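Local coordinates for anthrone oxidase-like protein (Streptomyces ambofaciens, PDB 5F9P) that cleaves a C-C bond as an oxygenase of atypical angucycline biosynthesis, in an oxidative opening of ring B, at residues Asn14-Asp19 with Glu88-Ile93; Tyr122-Val127 with Ser218-Val223. One frame throughout, in Å; residues are numbered along the deposited sequence.

Interaction 1 of 2, residues Asn14-Asp19 with Glu88-Ile93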
loop_
_atom_site.group_PDB
_atom_site.type_symbol
_atom_site.label_atom_id
_atom_site.label_comp_id
_atom_site.label_asym_id
_atom_site.label_seq_id
_atom_site.Cartn_x
_atom_site.Cartn_y
_atom_site.Cartn_z
ATOM N N ASN A 14 1.800 4.776 -4.144
ATOM C CA ASN A 14 2.633 4.791 -5.336
ATOM C C ASN A 14 3.364 3.457 -5.445
ATOM O O ASN A 14 4.217 3.125 -4.618
ATOM C CB ASN A 14 3.632 5.944 -5.293
ATOM C CG ASN A 14 2.962 7.305 -5.279
ATOM O OD1 ASN A 14 1.778 7.428 -5.568
ATOM N ND2 ASN A 14 3.736 8.342 -4.972
ATOM N N LEU A 15 2.994 2.692 -6.464
ATOM C CA LEU A 15 3.490 1.342 -6.660
ATOM C C LEU A 15 4.454 1.293 -7.838
ATOM O O LEU A 15 4.115 1.708 -8.947
ATOM C CB LEU A 15 2.309 0.404 -6.923
ATOM C CG LEU A 15 2.662 -1.030 -7.331
ATOM C CD1 LEU A 15 3.399 -1.732 -6.195
ATOM C CD2 LEU A 15 1.400 -1.786 -7.725
ATOM N N PHE A 16 5.658 0.788 -7.588
ATOM C CA PHE A 16 6.686 0.699 -8.609
ATOM C C PHE A 16 7.189 -0.744 -8.727
ATOM O O PHE A 16 7.450 -1.401 -7.718
ATOM C CB PHE A 16 7.860 1.599 -8.237
ATOM C CG PHE A 16 7.474 3.028 -7.966
ATOM C CD1 PHE A 16 7.331 3.928 -9.009
ATOM C CD2 PHE A 16 7.273 3.473 -6.671
ATOM C CE1 PHE A 16 6.974 5.239 -8.772
ATOM C CE2 PHE A 16 6.932 4.789 -6.419
ATOM C CZ PHE A 16 6.781 5.676 -7.475
ATOM N N THR A 17 7.312 -1.231 -9.956
ATOM C CA THR A 17 7.911 -2.538 -10.212
ATOM C C THR A 17 9.218 -2.324 -10.969
ATOM O O THR A 17 9.360 -1.361 -11.724
ATOM C CB THR A 17 6.976 -3.456 -11.047
ATOM O OG1 THR A 17 6.729 -2.857 -12.327
ATOM C CG2 THR A 17 5.653 -3.652 -10.336
ATOM N N THR A 18 10.184 -3.202 -10.755
ATOM C CA THR A 18 11.435 -3.125 -11.488
ATOM C C THR A 18 12.027 -4.524 -11.679
ATOM O O THR A 18 11.485 -5.497 -11.165
ATOM C CB THR A 18 12.435 -2.186 -10.788
ATOM O OG1 THR A 18 13.526 -1.902 -11.674
ATOM C CG2 THR A 18 12.948 -2.804 -9.497
ATOM N N ASP A 19 13.139 -4.632 -12.407
ATOM C CA ASP A 19 13.638 -5.957 -12.782
ATOM C C ASP A 19 15.019 -6.361 -12.245
ATOM O O ASP A 19 15.488 -7.459 -12.539
ATOM C CB ASP A 19 13.578 -6.151 -14.306
ATOM C CG ASP A 19 14.406 -5.129 -15.060
ATOM O OD1 ASP A 19 15.072 -4.282 -14.417
ATOM O OD2 ASP A 19 14.404 -5.185 -16.308
ATOM N N GLU A 88 12.986 5.543 -15.801
ATOM C CA GLU A 88 14.189 4.861 -16.272
ATOM C C GLU A 88 14.586 3.641 -15.435
ATOM O O GLU A 88 15.322 2.775 -15.903
ATOM C CB GLU A 88 15.350 5.855 -16.349
ATOM C CG GLU A 88 15.039 7.028 -17.253
ATOM C CD GLU A 88 16.062 8.131 -17.176
ATOM O OE1 GLU A 88 17.019 8.016 -16.368
ATOM O OE2 GLU A 88 15.900 9.118 -17.932
ATOM N N ILE A 89 14.104 3.555 -14.202
ATOM C CA ILE A 89 14.479 2.418 -13.359
ATOM C C ILE A 89 13.314 1.508 -12.963
ATOM O O ILE A 89 13.437 0.698 -12.042
ATOM C CB ILE A 89 15.212 2.881 -12.101
ATOM C CG1 ILE A 89 14.375 3.932 -11.360
ATOM C CG2 ILE A 89 16.569 3.445 -12.476
ATOM C CD1 ILE A 89 15.026 4.418 -10.088
ATOM N N THR A 90 12.191 1.647 -13.657
ATOM C CA THR A 90 11.002 0.847 -13.374
ATOM C C THR A 90 10.468 0.162 -14.625
ATOM O O THR A 90 10.718 0.598 -15.751
ATOM C CB THR A 90 9.860 1.704 -12.776
ATOM O OG1 THR A 90 9.530 2.764 -13.681
ATOM C CG2 THR A 90 10.270 2.300 -11.435
ATOM N N THR A 91 9.728 -0.918 -14.420
ATOM C CA THR A 91 9.034 -1.572 -15.509
ATOM C C THR A 91 7.587 -1.108 -15.524
ATOM O O THR A 91 6.902 -1.208 -16.543
ATOM C CB THR A 91 9.100 -3.096 -15.362
ATOM O OG1 THR A 91 8.754 -3.446 -14.015
ATOM C CG2 THR A 91 10.526 -3.603 -15.676
ATOM N N SER A 92 7.120 -0.604 -14.388
ATOM C CA SER A 92 5.807 0.037 -14.322
ATOM C C SER A 92 5.685 1.004 -13.143
ATOM O O SER A 92 6.407 0.902 -12.140
ATOM C CB SER A 92 4.682 -1.002 -14.245
ATOM O OG SER A 92 4.626 -1.605 -12.958
ATOM N N ILE A 93 4.741 1.929 -13.277
ATOM C CA ILE A 93 4.442 2.925 -12.262
ATOM C C ILE A 93 2.930 3.046 -12.146
ATOM O O ILE A 93 2.242 3.263 -13.148
ATOM C CB ILE A 93 4.984 4.295 -12.683
ATOM C CG1 ILE A 93 6.513 4.291 -12.700
ATOM C CG2 ILE A 93 4.422 5.396 -11.782
ATOM C CD1 ILE A 93 7.105 5.494 -13.436
HETATM O O HOH W 1 3.473 -0.456 -10.847
#
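Two backbone hydrogen bonds fasten Thr17 to an irregular strand end: Thr17 N donates to Ser92 O (3.2 Å), and Thr17 O accepts from Thr91 N (2.8 Å). Because Thr91 and Ser92 both face Thr17, the pairing is a classic beta bulge, beyond which the strands continue with Phe16 opposite Ile93.

The bulge also brings two hydroxyls to one. Thr17 OG1, held between its backbone N and carbonyl carbon (chi1 62°), hydrogen-bonds to Ser92 OG at a short 2.5 Å and to Thr91 OG1 at 2.7 Å. A water continues this network from Ser92 OG to Leu15 O. Further along, Thr18 OG1 donates to Ile89 O (2.6 Å), fastening the loop where the strand has ended.

Apolar contact is made on the sheet face of Phe16 and Ile93. Ile93 CG1 meets the Phe16 ring at its edge, 3.8 Å from CD1, while Thr90 CG2 approaches the ring obliquely.

Strand 10-17 is thus joined to the start of strand 92-105 beside helix 21-37, whose Leu27 packs on Ile89 and Thr90; strand 56-63 flanks the other edge of strand 10-17.

Interaction 2 of 2, residues Tyr122-Val127 with Ser218-Val223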
loop_
_atom_site.group_PDB
_atom_site.type_symbol
_atom_site.label_atom_id
_atom_site.label_comp_id
_atom_site.label_asym_id
_atom_site.label_seq_id
_atom_site.Cartn_x
_atom_site.Cartn_y
_atom_site.Cartn_z
ATOM N N TYR A 122 5.988 -7.594 8.616
ATOM C CA TYR A 122 6.044 -8.192 7.279
ATOM C C TYR A 122 4.766 -7.779 6.542
ATOM O O TYR A 122 3.652 -8.101 6.969
ATOM C CB TYR A 122 6.195 -9.716 7.327
ATOM C CG TYR A 122 6.549 -10.320 5.977
ATOM C CD1 TYR A 122 7.847 -10.248 5.491
ATOM C CD2 TYR A 122 5.579 -10.930 5.178
ATOM C CE1 TYR A 122 8.185 -10.773 4.258
ATOM C CE2 TYR A 122 5.912 -11.461 3.940
ATOM C CZ TYR A 122 7.222 -11.385 3.489
ATOM O OH TYR A 122 7.577 -11.898 2.258
ATOM N N THR A 123 4.927 -7.025 5.457
ATOM C CA THR A 123 3.790 -6.338 4.856
ATOM C C THR A 123 3.394 -6.987 3.549
ATOM O O THR A 123 4.234 -7.235 2.674
ATOM C CB THR A 123 4.086 -4.827 4.669
ATOM O OG1 THR A 123 4.272 -4.223 5.960
ATOM C CG2 THR A 123 2.924 -4.109 3.940
ATOM N N VAL A 124 2.104 -7.261 3.426
ATOM C CA VAL A 124 1.575 -8.012 2.289
ATOM C C VAL A 124 0.556 -7.163 1.518
ATOM O O VAL A 124 -0.386 -6.628 2.098
ATOM C CB VAL A 124 0.941 -9.340 2.775
ATOM C CG1 VAL A 124 0.371 -10.152 1.606
ATOM C CG2 VAL A 124 1.974 -10.147 3.538
ATOM N N PHE A 125 0.761 -7.041 0.210
ATOM C CA PHE A 125 0.031 -6.083 -0.614
ATOM C C PHE A 125 -0.540 -6.735 -1.879
ATOM O O PHE A 125 0.146 -7.503 -2.555
ATOM C CB PHE A 125 0.979 -4.940 -1.001
ATOM C CG PHE A 125 0.400 -3.961 -1.967
ATOM C CD1 PHE A 125 -0.522 -3.018 -1.549
ATOM C CD2 PHE A 125 0.787 -3.972 -3.296
ATOM C CE1 PHE A 125 -1.049 -2.108 -2.441
ATOM C CE2 PHE A 125 0.267 -3.069 -4.184
ATOM C CZ PHE A 125 -0.661 -2.134 -3.761
ATOM N N THR A 126 -1.800 -6.426 -2.182
ATOM C CA THR A 126 -2.428 -6.846 -3.429
ATOM C C THR A 126 -3.359 -5.757 -3.923
ATOM O O THR A 126 -4.177 -5.238 -3.164
ATOM C CB THR A 126 -3.266 -8.144 -3.268
ATOM O OG1 THR A 126 -2.436 -9.199 -2.773
ATOM C CG2 THR A 126 -3.849 -8.566 -4.617
ATOM N N VAL A 127 -3.233 -5.411 -5.196
ATOM C CA VAL A 127 -4.214 -4.540 -5.836
ATOM C C VAL A 127 -5.019 -5.392 -6.803
ATOM O O VAL A 127 -4.445 -6.037 -7.697
ATOM C CB VAL A 127 -3.557 -3.354 -6.573
ATOM C CG1 VAL A 127 -2.410 -3.827 -7.431
ATOM C CG2 VAL A 127 -4.591 -2.611 -7.420
ATOM N N SER A 218 0.351 -8.637 -6.675
ATOM C CA SER A 218 0.668 -8.770 -5.266
ATOM C C SER A 218 2.173 -8.772 -5.043
ATOM O O SER A 218 2.959 -9.117 -5.941
ATOM C CB SER A 218 -0.010 -10.009 -4.664
ATOM O OG SER A 218 0.528 -11.180 -5.215
ATOM N N ASN A 219 2.580 -8.342 -3.858
ATOM C CA ASN A 219 3.993 -8.375 -3.485
ATOM C C ASN A 219 4.068 -8.246 -1.976
ATOM O O ASN A 219 3.061 -7.937 -1.324
ATOM C CB ASN A 219 4.797 -7.274 -4.202
ATOM C CG ASN A 219 6.330 -7.525 -4.173
ATOM O OD1 ASN A 219 6.792 -8.584 -3.746
ATOM N ND2 ASN A 219 7.105 -6.545 -4.638
ATOM N N THR A 220 5.241 -8.513 -1.417
ATOM C CA THR A 220 5.432 -8.385 0.018
ATOM C C THR A 220 6.552 -7.383 0.227
ATOM O O THR A 220 7.344 -7.152 -0.683
ATOM C CB THR A 220 5.803 -9.727 0.661
ATOM O OG1 THR A 220 6.973 -10.247 0.016
ATOM C CG2 THR A 220 4.651 -10.738 0.505
ATOM N N TYR A 221 6.623 -6.786 1.412
ATOM C CA TYR A 221 7.526 -5.648 1.619
ATOM C C TYR A 221 8.058 -5.588 3.037
ATOM O O TYR A 221 7.427 -6.082 3.972
ATOM C CB TYR A 221 6.795 -4.319 1.366
ATOM C CG TYR A 221 6.275 -4.132 -0.030
ATOM C CD1 TYR A 221 7.078 -3.588 -1.029
ATOM C CD2 TYR A 221 4.980 -4.508 -0.359
ATOM C CE1 TYR A 221 6.595 -3.430 -2.318
ATOM C CE2 TYR A 221 4.488 -4.361 -1.647
ATOM C CZ TYR A 221 5.290 -3.818 -2.620
ATOM O OH TYR A 221 4.795 -3.668 -3.904
ATOM N N GLN A 222 9.215 -4.948 3.183
ATOM C CA GLN A 222 9.673 -4.461 4.477
ATOM C C GLN A 222 9.503 -2.939 4.484
ATOM O O GLN A 222 9.794 -2.276 3.489
ATOM C CB GLN A 222 11.152 -4.829 4.687
ATOM C CG GLN A 222 11.758 -4.268 5.979
ATOM C CD GLN A 222 13.291 -4.370 6.045
ATOM O OE1 GLN A 222 13.961 -4.682 5.054
ATOM N NE2 GLN A 222 13.846 -4.094 7.221
ATOM N N VAL A 223 9.028 -2.370 5.583
ATOM C CA VAL A 223 8.960 -0.911 5.658
ATOM C C VAL A 223 10.347 -0.414 6.014
ATOM O O VAL A 223 10.920 -0.873 6.991
ATOM C CB VAL A 223 7.964 -0.406 6.715
ATOM C CG1 VAL A 223 8.098 1.125 6.874
ATOM C CG2 VAL A 223 6.537 -0.791 6.334
#
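Thr220 OG1 is gripped from two directions: it donates to Tyr122 OH (2.8 Å) across the strands and accepts the backbone N-H of Asp53, in the loop after strand 43-51. Tyr122 reaches it because its CG lies anti to the backbone N (chi1 -168°), which carries the ring obliquely across Thr220, with CE2 3.7 Å from the methyl CG2. On the same face, Val124 runs side by side with Thr220, and Trp186 of helix 183-190 packs on both.

Four backbone hydrogen bonds join the antiparallel strands in two hydrogen-bonded pairs. Thr123 and Tyr221 exchange two bonds, the shorter being Tyr221 N to Thr123 O at 2.7 Å, and Phe125 and Asn219 do the same. Thr123 O and Phe125 O each receive an additional CA-H contact, from Thr220 CA (3.1 Å) and Ser218 CA (3.0 Å).

On the opposite face, beside Thr123 and Asn219, two aromatic side chains meet. Phe125 CB abuts the edge of the Tyr221 ring at CE2 (3.6 Å), and the two side chains cross obliquely without stacking. Asn219 starts on this face, but its amide leads away from the partner strand; ND2 bonds to Ser54 O, while OD1 takes a weak bond from Thr220 N.

Both aromatic rings face the barrel interior, whereas Tyr122, Val124 and Thr220 look outward to the helix. An antiparallel barrel with helices packed on its outside is characteristic of the dimeric alpha-beta barrel superfamily, to which the antibiotic biosynthesis monooxygenase family belongs; here one chain closes the eight-stranded barrel.

In the fold
From the N terminus, interaction 1 closes a loop of 68 residues, with helices 21-37, 66-74 and 76-88 and strands 43-51 and 56-63, by setting strand 92-105 against strand 10-17. The chain then opens interaction 2 at strand 122-130 and closes it, 90 residues later, with strand 217-228. The two are in series, neither nested nor crossed. Each joins the first and last strands of a four-strand half of the barrel, ordered 92-105, 10-17, 56-63, 43-51 and 217-228, 122-130, 172-180, 155-167. Pairing of 43-51 with 217-228 and of 155-167 with 92-105 closes the barrel; inside, the halves also touch, Leu15 CD1 lying 3.3 Å from Tyr221 OH and Leu15 CD2 packing against the Phe125 ring.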